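Local coordinates for phage-like element PBSX protein XepA (Bacillus subtilis, PDB 6IA5) that is of unknown function, does not seem to take part in host cell lysis, and is a prophage lytic-cassette protein that forms a pentamer, at residues E[38-43]-E[134-139]; E[69-74]-E[107-112]. All blocks are in the same frame, centred on the assembly; numbering follows the deposited sequence.

In the fold
Interactions 1 and 2 are the two outer strand pairs of one four-stranded antiparallel sheet, ordered 41-44, 133-140, 69-76, 107-113 within this chain. Residues 134-139 and 69-74 are the inner strands and pair with each other. The centres of interactions 1 and 2 lie about 9 Å apart. S138 O is 2.9 Å from K71 N and Y136 N is 2.9 Å from W73 O, both probable backbone hydrogen bonds. S138 OG also packs on the W73 ring, 3.2 Å from CZ3. Along the chain, interaction 2 is nested inside the loop closed by interaction 1. Both contacts touch a second subunit. An acetate, probably from the crystallisation liquor, is bound at interaction 2 by W111.

Interaction 1: residues E[38-43]-E[134-139]; sequences GVAEIL and VLYQSV
I42 lies over one face of the Y136 ring. Its CB makes a CH-pi contact, 4.0 Å from the ring centroid and displaced toward the rim. CG1 of I42 is anti to its backbone N (chi1 -176°), which lets CD1 run on to V134 CG1 at 3.9 Å. A40 CB meets the same ring at its edge, 3.8 Å from CD2. L43 points toward the other strand, and its side chain crosses that of Q137, which lies on the sheet face away from Y136. L43 CD1 is 3.8 Å from Q137 NE2 and L43 CD2 is 3.8 Å from Q137 OE1. Strand 41-44, outermost in this chain's four-stranded antiparallel sheet, pairs with 133-140. E41 and Q137 are the hydrogen-bonded pair, and I42 and Y136 the non-hydrogen-bonded one. L43 N adds a short bond of 2.7 Å to L135 O. In the loop ahead of strand 41-44, V39 O accepts from S138 OG at 2.7 Å, with the donor 40° above the carbonyl plane. Water 1 links V39 O and V139 N. Water 2 joins E41 OE1 to Q137 OE1. Further out, Q56 OE1 bonds Q137 NE2 and so fixes the turn of the amide. F121 and Y54 pack on L43. A second subunit takes backbone bonds from G38 and A40, and its G63 packs on A40 and Y136.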
loop_
_atom_site.group_PDB
_atom_site.type_symbol
_atom_site.label_atom_id
_atom_site.label_comp_id
_atom_site.label_asym_id
_atom_site.label_seq_id
_atom_site.Cartn_x
_atom_site.Cartn_y
_atom_site.Cartn_z
ATOM N N GLY E 38 -16.983 11.288 -20.194
ATOM C CA GLY E 38 -16.480 12.606 -20.568
ATOM C C GLY E 38 -17.464 13.423 -21.416
ATOM O O GLY E 38 -17.224 14.597 -21.741
ATOM N N VAL E 39 -18.589 12.810 -21.787
ATOM C CA VAL E 39 -19.629 13.469 -22.574
ATOM C C VAL E 39 -20.625 14.102 -21.594
ATOM O O VAL E 39 -20.835 13.563 -20.508
ATOM C CB VAL E 39 -20.314 12.475 -23.545
ATOM C CG1 VAL E 39 -21.381 13.168 -24.392
ATOM C CG2 VAL E 39 -19.272 11.842 -24.483
ATOM N N ALA E 40 -21.235 15.241 -21.964
ATOM C CA ALA E 40 -22.301 15.800 -21.144
ATOM C C ALA E 40 -23.517 16.144 -22.006
ATOM O O ALA E 40 -23.392 16.406 -23.200
ATOM C CB ALA E 40 -21.797 17.001 -20.375
ATOM N N GLU E 41 -24.698 16.127 -21.378
ATOM C CA GLU E 41 -25.932 16.635 -21.957
ATOM C C GLU E 41 -26.286 17.938 -21.218
ATOM O O GLU E 41 -26.202 17.995 -19.987
ATOM C CB GLU E 41 -27.039 15.600 -21.755
ATOM C CG GLU E 41 -28.417 16.107 -22.176
ATOM C CD GLU E 41 -29.604 15.167 -21.959
ATOM O OE1 GLU E 41 -29.622 14.395 -20.977
ATOM O OE2 GLU E 41 -30.508 15.196 -22.776
ATOM N N ILE E 42 -26.673 18.989 -21.962
ATOM C CA ILE E 42 -27.253 20.148 -21.293
ATOM C C ILE E 42 -28.712 19.829 -20.952
ATOM O O ILE E 42 -29.488 19.479 -21.829
ATOM C CB ILE E 42 -27.052 21.468 -22.076
ATOM C CG1 ILE E 42 -27.594 22.664 -21.285
ATOM C CG2 ILE E 42 -27.646 21.399 -23.487
ATOM C CD1 ILE E 42 -27.205 24.029 -21.861
ATOM N N LEU E 43 -29.060 19.881 -19.660
ATOM C CA LEU E 43 -30.399 19.515 -19.232
ATOM C C LEU E 43 -31.371 20.680 -19.433
ATOM O O LEU E 43 -32.534 20.453 -19.762
ATOM C CB LEU E 43 -30.387 19.136 -17.749
ATOM C CG LEU E 43 -29.607 17.887 -17.356
ATOM C CD1 LEU E 43 -30.004 17.470 -15.961
ATOM C CD2 LEU E 43 -29.856 16.735 -18.331
ATOM N N VAL E 134 -27.144 27.382 -16.815
ATOM C CA VAL E 134 -26.953 26.138 -17.561
ATOM C C VAL E 134 -26.703 25.016 -16.560
ATOM O O VAL E 134 -26.044 25.222 -15.531
ATOM C CB VAL E 134 -25.804 26.187 -18.588
ATOM C CG1 VAL E 134 -26.073 27.133 -19.748
ATOM C CG2 VAL E 134 -24.462 26.511 -17.940
ATOM N N LEU E 135 -27.219 23.828 -16.892
ATOM C CA LEU E 135 -27.051 22.646 -16.066
ATOM C C LEU E 135 -26.669 21.477 -16.967
ATOM O O LEU E 135 -27.408 21.160 -17.892
ATOM C CB LEU E 135 -28.376 22.389 -15.341
ATOM C CG LEU E 135 -28.392 21.193 -14.387
ATOM C CD1 LEU E 135 -27.300 21.294 -13.326
ATOM C CD2 LEU E 135 -29.767 21.085 -13.724
ATOM N N TYR E 136 -25.501 20.863 -16.705
ATOM C CA TYR E 136 -24.955 19.769 -17.511
ATOM C C TYR E 136 -24.911 18.481 -16.698
ATOM O O TYR E 136 -24.642 18.508 -15.491
ATOM C CB TYR E 136 -23.528 20.092 -17.990
ATOM C CG TYR E 136 -23.489 21.007 -19.192
ATOM C CD1 TYR E 136 -23.644 22.384 -19.058
ATOM C CD2 TYR E 136 -23.361 20.492 -20.471
ATOM C CE1 TYR E 136 -23.619 23.228 -20.164
ATOM C CE2 TYR E 136 -23.329 21.317 -21.593
ATOM C CZ TYR E 136 -23.482 22.681 -21.433
ATOM O OH TYR E 136 -23.445 23.475 -22.538
ATOM N N GLN E 137 -25.110 17.359 -17.400
ATOM C CA GLN E 137 -25.139 16.050 -16.768
ATOM C C GLN E 137 -24.280 15.065 -17.564
ATOM O O GLN E 137 -24.475 14.924 -18.771
ATOM C CB GLN E 137 -26.579 15.553 -16.707
ATOM C CG GLN E 137 -26.731 14.207 -15.995
ATOM C CD GLN E 137 -28.192 13.851 -15.862
ATOM O OE1 GLN E 137 -28.830 13.399 -16.828
ATOM N NE2 GLN E 137 -28.746 14.082 -14.672
ATOM N N SER E 138 -23.341 14.400 -16.865
ATOM C CA SER E 138 -22.564 13.301 -17.430
ATOM C C SER E 138 -22.953 12.010 -16.710
ATOM O O SER E 138 -23.253 12.035 -15.516
ATOM C CB SER E 138 -21.072 13.533 -17.313
ATOM O OG SER E 138 -20.659 14.654 -18.087
ATOM N N VAL E 139 -22.944 10.904 -17.458
ATOM C CA VAL E 139 -23.190 9.574 -16.917
ATOM C C VAL E 139 -22.044 8.664 -17.347
ATOM O O VAL E 139 -21.379 8.932 -18.348
ATOM C CB VAL E 139 -24.546 9.009 -17.381
ATOM C CG1 VAL E 139 -25.722 9.799 -16.789
ATOM C CG2 VAL E 139 -24.640 8.920 -18.902
HETATM O O HOH W 1 -22.179 11.184 -20.227
HETATM O O HOH W 2 -28.147 12.743 -19.272
#

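Interaction 2: residues E[69-74]-E[107-112]; sequences KVKGWA and TATDWV. With ACT (acetate ion), chain B.
W111 is held between two lysines, K69 and K71, at an antiparallel strand pair on one side of a four-stranded sheet. The pairing is interrupted: V70 pairs with V112, W73 with A108 and A74 with T107, with a one-residue shift in between. Backbone bonds join V70 with V112 and A74 with T107, both ways in each pair. In the break, the T109 side chain stands in for a main-chain partner. Its OG1 accepts from G72 N at 3.0 Å and donates to D110 O at 2.8 Å, while T109 N bonds G72 O. OG1 takes the position between the backbone N and the carbonyl carbon (chi1 73°), which turns it to G72.

K71 CB sits over one face of the W111 six-membered ring, 3.6 Å from its centroid. K71 crosses the indole at about a right angle. The extended chain of K69 covers the opposite face, and its NZ makes a cation-pi contact 4.7 Å from that centroid. This ammonium also bonds E143 O and forms a salt bridge with D145, both of a second subunit. A108 CB packs on W73 CD1 at 3.5 Å.

D110 OD2 forms a salt bridge with K151 of a third subunit. N149 of that subunit bonds the acetate, whose OXT accepts from W111 N at 3.1 Å.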
loop_
_atom_site.group_PDB
_atom_site.type_symbol
_atom_site.label_atom_id
_atom_site.label_comp_id
_atom_site.label_asym_id
_atom_site.label_seq_id
_atom_site.Cartn_x
_atom_site.Cartn_y
_atom_site.Cartn_z
ATOM N N LYS E 69 -23.252 5.714 -12.775
ATOM C CA LYS E 69 -22.833 6.899 -12.022
ATOM C C LYS E 69 -23.220 8.159 -12.784
ATOM O O LYS E 69 -23.462 8.128 -13.998
ATOM C CB LYS E 69 -21.304 6.905 -11.797
ATOM C CG LYS E 69 -20.458 6.897 -13.062
ATOM C CD LYS E 69 -18.943 6.848 -12.766
ATOM C CE LYS E 69 -18.118 6.949 -14.030
ATOM N NZ LYS E 69 -16.664 6.756 -13.772
ATOM N N VAL E 70 -23.261 9.283 -12.062
ATOM C CA VAL E 70 -23.723 10.528 -12.644
ATOM C C VAL E 70 -22.945 11.673 -12.014
ATOM O O VAL E 70 -22.522 11.585 -10.861
ATOM C CB VAL E 70 -25.257 10.700 -12.481
ATOM C CG1 VAL E 70 -25.696 10.840 -11.031
ATOM C CG2 VAL E 70 -25.791 11.872 -13.310
ATOM N N LYS E 71 -22.745 12.732 -12.799
ATOM C CA LYS E 71 -22.050 13.907 -12.306
ATOM C C LYS E 71 -22.701 15.128 -12.937
ATOM O O LYS E 71 -23.128 15.066 -14.092
ATOM C CB LYS E 71 -20.560 13.844 -12.656
ATOM C CG LYS E 71 -19.725 14.982 -12.088
ATOM C CD LYS E 71 -18.237 14.768 -12.293
ATOM C CE LYS E 71 -17.435 15.867 -11.620
ATOM N NZ LYS E 71 -16.004 15.680 -11.849
ATOM N N GLY E 72 -22.737 16.237 -12.183
ATOM C CA GLY E 72 -23.387 17.446 -12.667
ATOM C C GLY E 72 -22.507 18.688 -12.566
ATOM O O GLY E 72 -21.611 18.759 -11.717
ATOM N N TRP E 73 -22.786 19.665 -13.446
ATOM C CA TRP E 73 -22.186 20.990 -13.389
ATOM C C TRP E 73 -23.299 22.021 -13.537
ATOM O O TRP E 73 -24.135 21.893 -14.424
ATOM C CB TRP E 73 -21.194 21.190 -14.524
ATOM C CG TRP E 73 -19.974 20.322 -14.450
ATOM C CD1 TRP E 73 -18.737 20.673 -13.992
ATOM C CD2 TRP E 73 -19.890 18.946 -14.852
ATOM N NE1 TRP E 73 -17.877 19.609 -14.105
ATOM C CE2 TRP E 73 -18.557 18.537 -14.625
ATOM C CE3 TRP E 73 -20.800 18.035 -15.402
ATOM C CZ2 TRP E 73 -18.113 17.246 -14.915
ATOM C CZ3 TRP E 73 -20.359 16.764 -15.697
ATOM C CH2 TRP E 73 -19.031 16.377 -15.458
ATOM N N ALA E 74 -23.262 23.049 -12.685
ATOM C CA ALA E 74 -24.242 24.120 -12.714
ATOM C C ALA E 74 -23.516 25.464 -12.765
ATOM O O ALA E 74 -22.514 25.674 -12.078
ATOM C CB ALA E 74 -25.121 24.047 -11.497
ATOM N N THR E 107 -19.974 25.217 -10.644
ATOM C CA THR E 107 -20.007 24.306 -9.512
ATOM C C THR E 107 -20.286 22.887 -10.005
ATOM O O THR E 107 -21.268 22.660 -10.718
ATOM C CB THR E 107 -21.104 24.754 -8.530
ATOM O OG1 THR E 107 -20.858 26.130 -8.225
ATOM C CG2 THR E 107 -21.116 23.936 -7.253
ATOM N N ALA E 108 -19.433 21.945 -9.585
ATOM C CA ALA E 108 -19.533 20.544 -9.982
ATOM C C ALA E 108 -19.907 19.696 -8.767
ATOM O O ALA E 108 -19.461 19.984 -7.661
ATOM C CB ALA E 108 -18.191 20.100 -10.545
ATOM N N THR E 109 -20.707 18.647 -8.972
ATOM C CA THR E 109 -20.852 17.604 -7.960
ATOM C C THR E 109 -19.648 16.665 -8.052
ATOM O O THR E 109 -18.829 16.799 -8.948
ATOM C CB THR E 109 -22.158 16.827 -8.175
ATOM O OG1 THR E 109 -22.006 15.980 -9.326
ATOM C CG2 THR E 109 -23.349 17.747 -8.396
ATOM N N ASP E 110 -19.550 15.702 -7.138
ATOM C CA ASP E 110 -18.701 14.543 -7.351
ATOM C C ASP E 110 -19.392 13.569 -8.301
ATOM O O ASP E 110 -20.581 13.713 -8.576
ATOM C CB ASP E 110 -18.476 13.825 -6.022
ATOM C CG ASP E 110 -17.579 14.600 -5.073
ATOM O OD1 ASP E 110 -16.924 15.554 -5.524
ATOM O OD2 ASP E 110 -17.524 14.224 -3.899
ATOM N N TRP E 111 -18.651 12.554 -8.773
ATOM C CA TRP E 111 -19.297 11.389 -9.344
ATOM C C TRP E 111 -20.125 10.733 -8.246
ATOM O O TRP E 111 -19.589 10.438 -7.173
ATOM C CB TRP E 111 -18.257 10.398 -9.915
ATOM C CG TRP E 111 -17.720 10.850 -11.234
ATOM C CD1 TRP E 111 -16.500 11.421 -11.484
ATOM C CD2 TRP E 111 -18.435 10.818 -12.487
ATOM N NE1 TRP E 111 -16.400 11.731 -12.826
ATOM C CE2 TRP E 111 -17.570 11.362 -13.466
ATOM C CE3 TRP E 111 -19.729 10.414 -12.870
ATOM C CZ2 TRP E 111 -17.957 11.489 -14.804
ATOM C CZ3 TRP E 111 -20.102 10.523 -14.201
ATOM C CH2 TRP E 111 -19.227 11.055 -15.158
ATOM N N VAL E 112 -21.415 10.526 -8.525
ATOM C CA VAL E 112 -22.298 9.834 -7.610
ATOM C C VAL E 112 -22.602 8.464 -8.204
ATOM O O VAL E 112 -23.094 8.380 -9.329
ATOM C CB VAL E 112 -23.587 10.651 -7.397
ATOM C CG1 VAL E 112 -24.675 9.841 -6.686
ATOM C CG2 VAL E 112 -23.297 11.961 -6.676
HETATM C C ACT B . -14.974 13.349 -8.575
HETATM O O ACT B . -13.943 12.873 -9.092
HETATM O OXT ACT B . -15.720 12.648 -7.852
HETATM C CH3 ACT B . -15.222 14.782 -8.876
#